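Local coordinates for choline binding protein PCPA (Streptococcus pneumoniae, PDB 4CP6) that serves as a pneumococcal vaccine antigen with a leucine-rich-repeat body and, as a choline-binding protein, is probably held on the cell surface through wall choline, at residues L309-N314 with H332-L337; L340-I345 with L364-I369; F355-V360 with F383-T388. All coordinates share one frame; numbering follows the deposited sequence.

Contact 1 (L309-N314 with H332-L337); sequences LAFYGN and HVMNGL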
loop_
_atom_site.group_PDB
_atom_site.type_symbol
_atom_site.label_atom_id
_atom_site.label_comp_id
_atom_site.label_asym_id
_atom_site.label_seq_id
_atom_site.Cartn_x
_atom_site.Cartn_y
_atom_site.Cartn_z
ATOM N N LEU A 309 8.659 -2.429 12.153
ATOM C CA LEU A 309 9.434 -1.819 11.081
ATOM C C LEU A 309 9.003 -0.394 10.798
ATOM O O LEU A 309 9.129 0.076 9.669
ATOM C CB LEU A 309 9.470 -2.705 9.815
ATOM C CG LEU A 309 10.266 -4.017 10.017
ATOM C CD1 LEU A 309 9.880 -5.067 8.969
ATOM C CD2 LEU A 309 11.758 -3.734 9.981
ATOM N N ALA A 310 8.624 0.345 11.845
ATOM C CA ALA A 310 8.277 1.758 11.633
ATOM C C ALA A 310 9.535 2.554 11.211
ATOM O O ALA A 310 9.439 3.461 10.390
ATOM C CB ALA A 310 7.702 2.354 12.919
ATOM N N PHE A 311 10.694 2.224 11.799
ATOM C CA PHE A 311 11.982 2.837 11.491
ATOM C C PHE A 311 12.797 1.771 10.791
ATOM O O PHE A 311 13.356 0.884 11.441
ATOM C CB PHE A 311 12.671 3.329 12.773
ATOM C CG PHE A 311 11.890 4.435 13.441
ATOM C CD1 PHE A 311 11.934 5.731 12.944
ATOM C CD2 PHE A 311 11.134 4.183 14.567
ATOM C CE1 PHE A 311 11.231 6.762 13.575
ATOM C CE2 PHE A 311 10.411 5.217 15.186
ATOM C CZ PHE A 311 10.487 6.495 14.691
ATOM N N TYR A 312 12.829 1.823 9.468
ATOM C CA TYR A 312 13.445 0.771 8.662
ATOM C C TYR A 312 14.034 1.387 7.429
ATOM O O TYR A 312 13.318 1.961 6.623
ATOM C CB TYR A 312 12.328 -0.204 8.264
ATOM C CG TYR A 312 12.701 -1.381 7.395
ATOM C CD1 TYR A 312 13.916 -2.042 7.558
ATOM C CD2 TYR A 312 11.789 -1.909 6.481
ATOM C CE1 TYR A 312 14.208 -3.204 6.848
ATOM C CE2 TYR A 312 12.080 -3.058 5.746
ATOM C CZ TYR A 312 13.296 -3.697 5.929
ATOM O OH TYR A 312 13.592 -4.851 5.218
ATOM N N GLY A 313 15.341 1.285 7.275
ATOM C CA GLY A 313 15.983 1.831 6.081
ATOM C C GLY A 313 16.019 3.345 6.033
ATOM O O GLY A 313 16.085 3.939 4.941
ATOM N N ASN A 314 15.976 4.007 7.200
ATOM C CA ASN A 314 16.079 5.466 7.258
ATOM C C ASN A 314 17.565 5.837 7.150
ATOM O O ASN A 314 18.263 6.004 8.159
ATOM C CB ASN A 314 15.470 6.002 8.520
ATOM C CG ASN A 314 14.004 5.675 8.570
ATOM O OD1 ASN A 314 13.194 6.219 7.778
ATOM N ND2 ASN A 314 13.641 4.792 9.445
ATOM N N HIS A 332 10.873 -5.945 15.386
ATOM C CA HIS A 332 11.761 -5.221 14.463
ATOM C C HIS A 332 11.363 -3.761 14.330
ATOM O O HIS A 332 11.286 -3.228 13.227
ATOM C CB HIS A 332 11.857 -5.907 13.088
ATOM C CG HIS A 332 12.551 -7.228 13.158
ATOM N ND1 HIS A 332 13.919 -7.332 13.351
ATOM C CD2 HIS A 332 12.023 -8.465 13.100
ATOM C CE1 HIS A 332 14.176 -8.637 13.314
ATOM N NE2 HIS A 332 13.070 -9.349 13.223
ATOM N N VAL A 333 11.139 -3.087 15.465
ATOM C CA VAL A 333 10.684 -1.714 15.403
ATOM C C VAL A 333 11.745 -0.790 14.796
ATOM O O VAL A 333 11.378 0.188 14.131
ATOM C CB VAL A 333 10.168 -1.238 16.769
ATOM C CG1 VAL A 333 11.276 -1.262 17.824
ATOM C CG2 VAL A 333 9.562 0.154 16.651
ATOM N N MET A 334 13.054 -1.076 15.043
ATOM C CA MET A 334 14.153 -0.262 14.493
ATOM C C MET A 334 15.127 -1.186 13.793
ATOM O O MET A 334 15.774 -2.035 14.438
ATOM C CB MET A 334 14.881 0.515 15.596
ATOM C CG MET A 334 14.013 1.590 16.260
ATOM S SD MET A 334 14.797 2.268 17.756
ATOM C CE MET A 334 14.547 0.889 18.913
ATOM N N ASN A 335 15.276 -1.019 12.493
ATOM C CA ASN A 335 16.203 -1.885 11.767
ATOM C C ASN A 335 16.792 -1.105 10.590
ATOM O O ASN A 335 16.049 -0.486 9.815
ATOM C CB ASN A 335 15.506 -3.175 11.268
ATOM C CG ASN A 335 16.399 -4.059 10.408
ATOM O OD1 ASN A 335 16.667 -3.746 9.242
ATOM N ND2 ASN A 335 16.919 -5.154 10.962
ATOM N N GLY A 336 18.100 -1.202 10.397
ATOM C CA GLY A 336 18.741 -0.628 9.210
ATOM C C GLY A 336 18.740 0.884 9.212
ATOM O O GLY A 336 18.033 1.532 8.411
ATOM N N LEU A 337 19.503 1.444 10.148
ATOM C CA LEU A 337 19.602 2.895 10.409
ATOM C C LEU A 337 21.089 3.259 10.398
ATOM O O LEU A 337 21.710 3.398 11.446
ATOM C CB LEU A 337 18.941 3.219 11.756
ATOM C CG LEU A 337 17.473 2.689 11.899
ATOM C CD1 LEU A 337 16.964 2.779 13.287
ATOM C CD2 LEU A 337 16.525 3.361 10.900
#

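Contact 2 (L340-I345 with L364-I369); sequences LKSLTI and LKEIHI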
loop_
_atom_site.group_PDB
_atom_site.type_symbol
_atom_site.label_atom_id
_atom_site.label_comp_id
_atom_site.label_asym_id
_atom_site.label_seq_id
_atom_site.Cartn_x
_atom_site.Cartn_y
_atom_site.Cartn_z
ATOM N N LEU A 340 22.382 6.407 12.239
ATOM C CA LEU A 340 21.911 6.623 13.596
ATOM C C LEU A 340 23.112 6.660 14.535
ATOM O O LEU A 340 23.818 5.649 14.640
ATOM C CB LEU A 340 20.949 5.489 14.014
ATOM C CG LEU A 340 20.216 5.697 15.330
ATOM C CD1 LEU A 340 19.092 6.704 15.175
ATOM C CD2 LEU A 340 19.614 4.391 15.858
ATOM N N LYS A 341 23.365 7.793 15.194
ATOM C CA LYS A 341 24.495 7.935 16.104
ATOM C C LYS A 341 24.125 7.646 17.544
ATOM O O LYS A 341 24.951 7.173 18.335
ATOM C CB LYS A 341 25.030 9.384 15.991
ATOM C CG LYS A 341 25.639 9.717 14.639
ATOM C CD LYS A 341 26.193 11.155 14.590
ATOM C CE LYS A 341 25.123 12.185 14.288
ATOM N NZ LYS A 341 25.700 13.454 13.767
ATOM N N SER A 342 22.864 7.914 17.905
ATOM C CA SER A 342 22.452 7.779 19.275
ATOM C C SER A 342 21.004 7.355 19.373
ATOM O O SER A 342 20.178 7.821 18.578
ATOM C CB SER A 342 22.608 9.136 19.966
ATOM O OG SER A 342 22.307 9.080 21.349
ATOM N N LEU A 343 20.697 6.550 20.392
ATOM C CA LEU A 343 19.333 6.149 20.724
ATOM C C LEU A 343 19.112 6.418 22.208
ATOM O O LEU A 343 19.960 6.029 23.033
ATOM C CB LEU A 343 19.106 4.651 20.394
ATOM C CG LEU A 343 17.812 4.074 20.955
ATOM C CD1 LEU A 343 16.610 4.613 20.161
ATOM C CD2 LEU A 343 17.820 2.541 20.891
ATOM N N THR A 344 17.991 7.065 22.571
ATOM C CA THR A 344 17.625 7.247 23.965
ATOM C C THR A 344 16.314 6.530 24.217
ATOM O O THR A 344 15.394 6.643 23.398
ATOM C CB THR A 344 17.529 8.734 24.353
ATOM O OG1 THR A 344 18.834 9.302 24.207
ATOM C CG2 THR A 344 17.018 8.932 25.782
ATOM N N ILE A 345 16.243 5.781 25.313
ATOM C CA ILE A 345 15.058 5.025 25.676
ATOM C C ILE A 345 14.495 5.715 26.914
ATOM O O ILE A 345 15.140 5.733 27.969
ATOM C CB ILE A 345 15.402 3.537 25.927
ATOM C CG1 ILE A 345 16.237 2.956 24.761
ATOM C CG2 ILE A 345 14.130 2.725 26.164
ATOM C CD1 ILE A 345 16.642 1.477 24.910
ATOM N N LEU A 364 26.209 3.840 14.997
ATOM C CA LEU A 364 25.672 3.860 16.336
ATOM C C LEU A 364 26.758 3.892 17.359
ATOM O O LEU A 364 27.504 2.916 17.494
ATOM C CB LEU A 364 24.660 2.707 16.572
ATOM C CG LEU A 364 23.879 2.741 17.884
ATOM C CD1 LEU A 364 23.128 4.068 18.091
ATOM C CD2 LEU A 364 22.914 1.555 17.963
ATOM N N LYS A 365 26.826 4.986 18.097
ATOM C CA LYS A 365 27.852 5.173 19.117
ATOM C C LYS A 365 27.342 4.887 20.502
ATOM O O LYS A 365 28.079 4.376 21.350
ATOM C CB LYS A 365 28.302 6.655 19.014
ATOM C CG LYS A 365 29.096 7.243 20.148
ATOM C CD LYS A 365 29.541 8.663 19.767
ATOM C CE LYS A 365 28.698 9.742 20.408
ATOM N NZ LYS A 365 29.426 11.039 20.489
ATOM N N GLU A 366 26.066 5.224 20.761
ATOM C CA GLU A 366 25.593 5.165 22.133
ATOM C C GLU A 366 24.102 4.902 22.267
ATOM O O GLU A 366 23.330 5.347 21.417
ATOM C CB GLU A 366 25.916 6.509 22.846
ATOM C CG GLU A 366 25.385 7.735 22.124
ATOM C CD GLU A 366 25.772 9.098 22.673
ATOM O OE1 GLU A 366 26.419 9.159 23.742
ATOM O OE2 GLU A 366 25.375 10.112 22.054
ATOM N N ILE A 367 23.728 4.189 23.330
ATOM C CA ILE A 367 22.343 3.921 23.726
ATOM C C ILE A 367 22.214 4.369 25.172
ATOM O O ILE A 367 22.947 3.879 26.049
ATOM C CB ILE A 367 21.949 2.435 23.545
ATOM C CG1 ILE A 367 22.046 1.985 22.077
ATOM C CG2 ILE A 367 20.540 2.186 24.093
ATOM C CD1 ILE A 367 21.919 0.463 21.881
ATOM N N HIS A 368 21.275 5.288 25.431
ATOM C CA HIS A 368 21.015 5.792 26.774
ATOM C C HIS A 368 19.710 5.201 27.274
ATOM O O HIS A 368 18.650 5.468 26.669
ATOM C CB HIS A 368 20.952 7.326 26.780
ATOM C CG HIS A 368 22.215 7.982 26.325
ATOM N ND1 HIS A 368 23.105 8.520 27.242
ATOM C CD2 HIS A 368 22.676 8.213 25.076
ATOM C CE1 HIS A 368 24.105 9.008 26.529
ATOM N NE2 HIS A 368 23.897 8.853 25.218
ATOM N N ILE A 369 19.749 4.413 28.346
ATOM C CA ILE A 369 18.577 3.785 28.944
ATOM C C ILE A 369 18.230 4.607 30.164
ATOM O O ILE A 369 18.999 4.613 31.132
ATOM C CB ILE A 369 18.830 2.313 29.280
ATOM C CG1 ILE A 369 19.321 1.555 28.001
ATOM C CG2 ILE A 369 17.583 1.681 29.924
ATOM C CD1 ILE A 369 19.416 0.024 28.122
HETATM O O HOH W 1 23.075 11.424 22.737
#

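Contact 3 (F355-V360 with F383-T388); sequences FFLSGV and FAIPET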
loop_
_atom_site.group_PDB
_atom_site.type_symbol
_atom_site.label_atom_id
_atom_site.label_comp_id
_atom_site.label_asym_id
_atom_site.label_seq_id
_atom_site.Cartn_x
_atom_site.Cartn_y
_atom_site.Cartn_z
ATOM N N PHE A 355 13.894 -8.474 19.252
ATOM C CA PHE A 355 14.015 -7.849 17.923
ATOM C C PHE A 355 13.824 -6.331 17.942
ATOM O O PHE A 355 13.403 -5.732 16.944
ATOM C CB PHE A 355 13.035 -8.507 16.924
ATOM C CG PHE A 355 13.171 -10.015 16.861
ATOM C CD1 PHE A 355 14.375 -10.603 16.507
ATOM C CD2 PHE A 355 12.108 -10.835 17.203
ATOM C CE1 PHE A 355 14.502 -11.993 16.446
ATOM C CE2 PHE A 355 12.238 -12.231 17.159
ATOM C CZ PHE A 355 13.431 -12.792 16.773
ATOM N N PHE A 356 14.182 -5.698 19.042
ATOM C CA PHE A 356 14.037 -4.262 19.237
ATOM C C PHE A 356 14.938 -3.427 18.333
ATOM O O PHE A 356 14.469 -2.477 17.676
ATOM C CB PHE A 356 14.318 -3.982 20.702
ATOM C CG PHE A 356 14.151 -2.568 21.182
ATOM C CD1 PHE A 356 12.887 -1.990 21.268
ATOM C CD2 PHE A 356 15.244 -1.853 21.672
ATOM C CE1 PHE A 356 12.723 -0.697 21.795
ATOM C CE2 PHE A 356 15.079 -0.567 22.198
ATOM C CZ PHE A 356 13.815 -0.012 22.263
ATOM N N LEU A 357 16.242 -3.797 18.253
ATOM C CA LEU A 357 17.200 -3.005 17.493
ATOM C C LEU A 357 18.158 -3.943 16.794
ATOM O O LEU A 357 18.735 -4.832 17.439
ATOM C CB LEU A 357 17.883 -2.042 18.449
ATOM C CG LEU A 357 18.938 -1.146 17.841
ATOM C CD1 LEU A 357 18.335 -0.207 16.760
ATOM C CD2 LEU A 357 19.635 -0.342 18.899
ATOM N N SER A 358 18.278 -3.808 15.471
ATOM C CA SER A 358 19.061 -4.751 14.679
ATOM C C SER A 358 19.377 -4.143 13.323
ATOM O O SER A 358 18.979 -3.012 13.004
ATOM C CB SER A 358 18.288 -6.068 14.482
ATOM O OG SER A 358 17.081 -5.837 13.765
ATOM N N GLY A 359 20.083 -4.921 12.500
ATOM C CA GLY A 359 20.420 -4.516 11.143
ATOM C C GLY A 359 21.615 -3.597 11.048
ATOM O O GLY A 359 22.432 -3.525 11.962
ATOM N N VAL A 360 21.740 -2.900 9.917
ATOM C CA VAL A 360 22.899 -2.029 9.701
ATOM C C VAL A 360 22.837 -0.849 10.660
ATOM O O VAL A 360 21.884 -0.061 10.622
ATOM C CB VAL A 360 23.035 -1.605 8.210
ATOM C CG1 VAL A 360 24.147 -0.577 8.041
ATOM C CG2 VAL A 360 23.308 -2.824 7.327
ATOM N N PHE A 383 18.706 -6.975 21.360
ATOM C CA PHE A 383 19.722 -6.264 20.591
ATOM C C PHE A 383 20.528 -7.198 19.723
ATOM O O PHE A 383 20.955 -8.276 20.175
ATOM C CB PHE A 383 20.701 -5.575 21.572
ATOM C CG PHE A 383 20.059 -4.483 22.386
ATOM C CD1 PHE A 383 19.739 -3.260 21.812
ATOM C CD2 PHE A 383 19.807 -4.660 23.747
ATOM C CE1 PHE A 383 19.127 -2.254 22.566
ATOM C CE2 PHE A 383 19.249 -3.630 24.513
ATOM C CZ PHE A 383 18.915 -2.436 23.916
ATOM N N ALA A 384 20.795 -6.776 18.496
ATOM C CA ALA A 384 21.741 -7.417 17.603
ATOM C C ALA A 384 22.499 -6.241 17.021
ATOM O O ALA A 384 22.133 -5.670 15.973
ATOM C CB ALA A 384 21.043 -8.228 16.520
ATOM N N ILE A 385 23.493 -5.780 17.791
ATOM C CA ILE A 385 24.184 -4.534 17.497
ATOM C C ILE A 385 25.705 -4.688 17.519
ATOM O O ILE A 385 26.225 -5.650 18.104
ATOM C CB ILE A 385 23.751 -3.458 18.538
ATOM C CG1 ILE A 385 24.173 -3.827 19.989
ATOM C CG2 ILE A 385 22.232 -3.185 18.456
ATOM C CD1 ILE A 385 23.957 -2.691 21.017
ATOM N N PRO A 386 26.451 -3.713 16.955
ATOM C CA PRO A 386 27.919 -3.792 17.025
ATOM C C PRO A 386 28.407 -3.747 18.476
ATOM O O PRO A 386 27.835 -3.049 19.342
ATOM C CB PRO A 386 28.368 -2.563 16.236
ATOM C CG PRO A 386 27.207 -2.282 15.285
ATOM C CD PRO A 386 26.014 -2.538 16.167
ATOM N N GLU A 387 29.497 -4.488 18.764
ATOM C CA GLU A 387 30.065 -4.503 20.108
ATOM C C GLU A 387 30.612 -3.136 20.526
ATOM O O GLU A 387 30.801 -2.882 21.719
ATOM C CB GLU A 387 31.133 -5.591 20.215
ATOM C CG GLU A 387 31.624 -5.811 21.631
ATOM C CD GLU A 387 32.444 -7.075 21.735
ATOM O OE1 GLU A 387 33.663 -7.001 21.461
ATOM O OE2 GLU A 387 31.852 -8.152 21.970
ATOM N N THR A 388 30.870 -2.252 19.536
ATOM C CA THR A 388 31.408 -0.914 19.828
ATOM C C THR A 388 30.373 0.056 20.398
ATOM O O THR A 388 30.739 1.124 20.894
ATOM C CB THR A 388 32.010 -0.332 18.573
ATOM O OG1 THR A 388 31.054 -0.450 17.523
ATOM C CG2 THR A 388 33.312 -1.021 18.198
HETATM O O HOH W 2 23.852 -4.507 14.045
HETATM O O HOH W 3 21.703 -7.293 13.252
#

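Contact 1 (L309-N314 with H332-L337)
In the stack of BspA-type leucine-rich repeats, Phe-311 and Tyr-312 pair with Met-334 and Asn-335 as two short parallel strands of a sheet that strand 357-358 extends. The bonds alternate as a parallel ladder requires: Phe-311 N donates to Val-333 O (3.2 Å), and Asn-335 N returns to Phe-311 O (2.9 Å). Just ahead of the strands, Leu-309 N reaches His-332 O at 2.9 Å from well above the carbonyl plane, 54° out of it. After them, Gly-313 N donates to Asn-335 O and forms a second, weak bond to Gly-336 O.

The side chains sort to the two faces. Tyr-312 and Asn-335 run side by side; in both, CG is anti to the backbone N (chi1 179° and 175°), which sends the two side chains the same way, although ring and amide are turned steeply against each other. Asn-335 OD1 lies 3.5 Å from Tyr-312 CE1, and Asn-335 O meets the ring edge in its plane. One face of the tyrosine takes Leu-309 CD2, 3.6 Å above the ring and displaced toward its rim; the same methyl rests 3.8 Å from His-332 CB. The amide nitrogen of Asn-335 turns to Ser-358 OG in the next strand. On the other face, Phe-311 CB packs at 4.1 Å from Met-334 CG and also touches Leu-337 CD2, while the side chains of Phe-311 and Met-334 both reach Leu-320 across the interior.

Main-chain bonds therefore fix the spacing of successive coils, whereas the side chains divide into a buried apolar face and a more polar, partly exposed one.

Contact 2 (L340-I345 with L364-I369)
Ile-345 and Ile-367 form the apolar centre, with the CD1 methyl of Ile-345 lying 4.0 Å from Ile-367 CG2, where the two side chains cross obliquely. That terminal methyl also meets Ile-369 CG1 at 4.1 Å, because Ile-345 holds CG1 beside its backbone N (chi1 -50°) and extends straight beyond it. Leu-343 CD2 meets the same Ile-367 methyl, 4.2 Å from CG2. Further back along the chain, Leu-340 and Leu-364 lie side by side with CD2 against CD1, and Leu-364 CD1 also rests on the backbone of Lys-341. Leu-357 adds to this core by touching Leu-343, Leu-364 and Ile-367.

Leu-343 and Ile-345 lie on strand 342-345, Ile-367 and Ile-369 on strand 366-369, with the Leu-340 and Leu-364 pair just ahead of them. The strands are neighbours in a parallel sheet of the leucine-rich-repeat solenoid and run within 10° of each other. Leu-343 is bonded through both its N and its O, the N to Glu-366 O and the O to His-368 N, the latter at 2.8 Å. Ile-345 N continues the ladder to His-368 O, also at 2.8 Å. At the start, Lys-341 O accepts Lys-365 N and, weakly, Glu-366 N.

Ser-342, Glu-366, Thr-344 and His-368 occupy the opposite, polar face. Glu-366 carries CG in the crowded position between its backbone N and carbonyl carbon (chi1 54°), which swings the extended chain alongside Ser-342. A water bridges the pair, 2.8 Å from Ser-342 OG and donating to Glu-366 OE2 at 2.7 Å. The other carboxylate oxygen, Glu-366 OE1, receives a weak 2.9 Å bond from His-368 NE2, with Glu-366 CD at the imidazole edge, in its plane. Tyr-392 of the next strand stacks on that imidazole.

Contact 3 (F355-V360 with F383-T388)
Leu-357 lies in the crook between Phe-383 and Ile-385. Its CB is 4.0 Å from Phe-383 CD1, and its CD2 methyl is 3.9 Å from Ile-385 CG2, the leucine and isoleucine side chains crossing at about a right angle. Holding CG anti to the backbone N (chi1 179°) carries the leucine's branch to both partners. Beside it, Phe-356 and Phe-383 point the same way, and Phe-383 CE1 comes to the edge of the Phe-356 ring, 4.0 Å from CD2.

The backbones join at a single bridge. Ala-384 N donates to Leu-357 O at 3.0 Å, and Ser-358 CA presents its hydrogen to Ala-384 O. Past this point the chains separate and two waters span them: one donates to Gly-359 O (2.7 Å) and to Ala-384 O (2.8 Å), while the other accepts from Gly-359 N (3.0 Å) and gives a longer bond to Ala-384 O.

A second shell sets the aromatic groups. Phe-329 meets Phe-356 edge to face, Phe-391 does the same to Phe-383, and Ile-367 of strand 366-369 touches Leu-357, Phe-383 and Ile-385. Thr-382 and Asp-381, just before Phe-383, add backbone bonds to Leu-357 and Phe-355.

Near the last coils of the leucine-rich-repeat solenoid, the ladder of short strands thus gives way to a loop. Between these two segments one direct main-chain bond remains, accompanied by apolar packing and bridging waters.

Overall arrangement
The three contacts follow neighbouring coils of one solenoid near its C-terminal end. Contacts 1 and 3 share a ladder: strands 334-335 and 357-358 are adjacent in it, and Leu-337 N lies 2.9 Å from Val-360 O, a probable hydrogen bond; their centres are about 11 Å apart. Contact 2 lies in a separate parallel sheet, that of strands 342-345 and 366-369, its centre about 14 Å from that of contact 1 and 11 Å from that of contact 3. The interior joins the two sheets, with Met-334 SD 3.8 Å from Leu-343 CD1 and Ile-345 CD1 3.7 Å from Phe-356 CE2. Along the chain, contact 1 closes before the others open, whereas the segments of contacts 2 and 3 alternate.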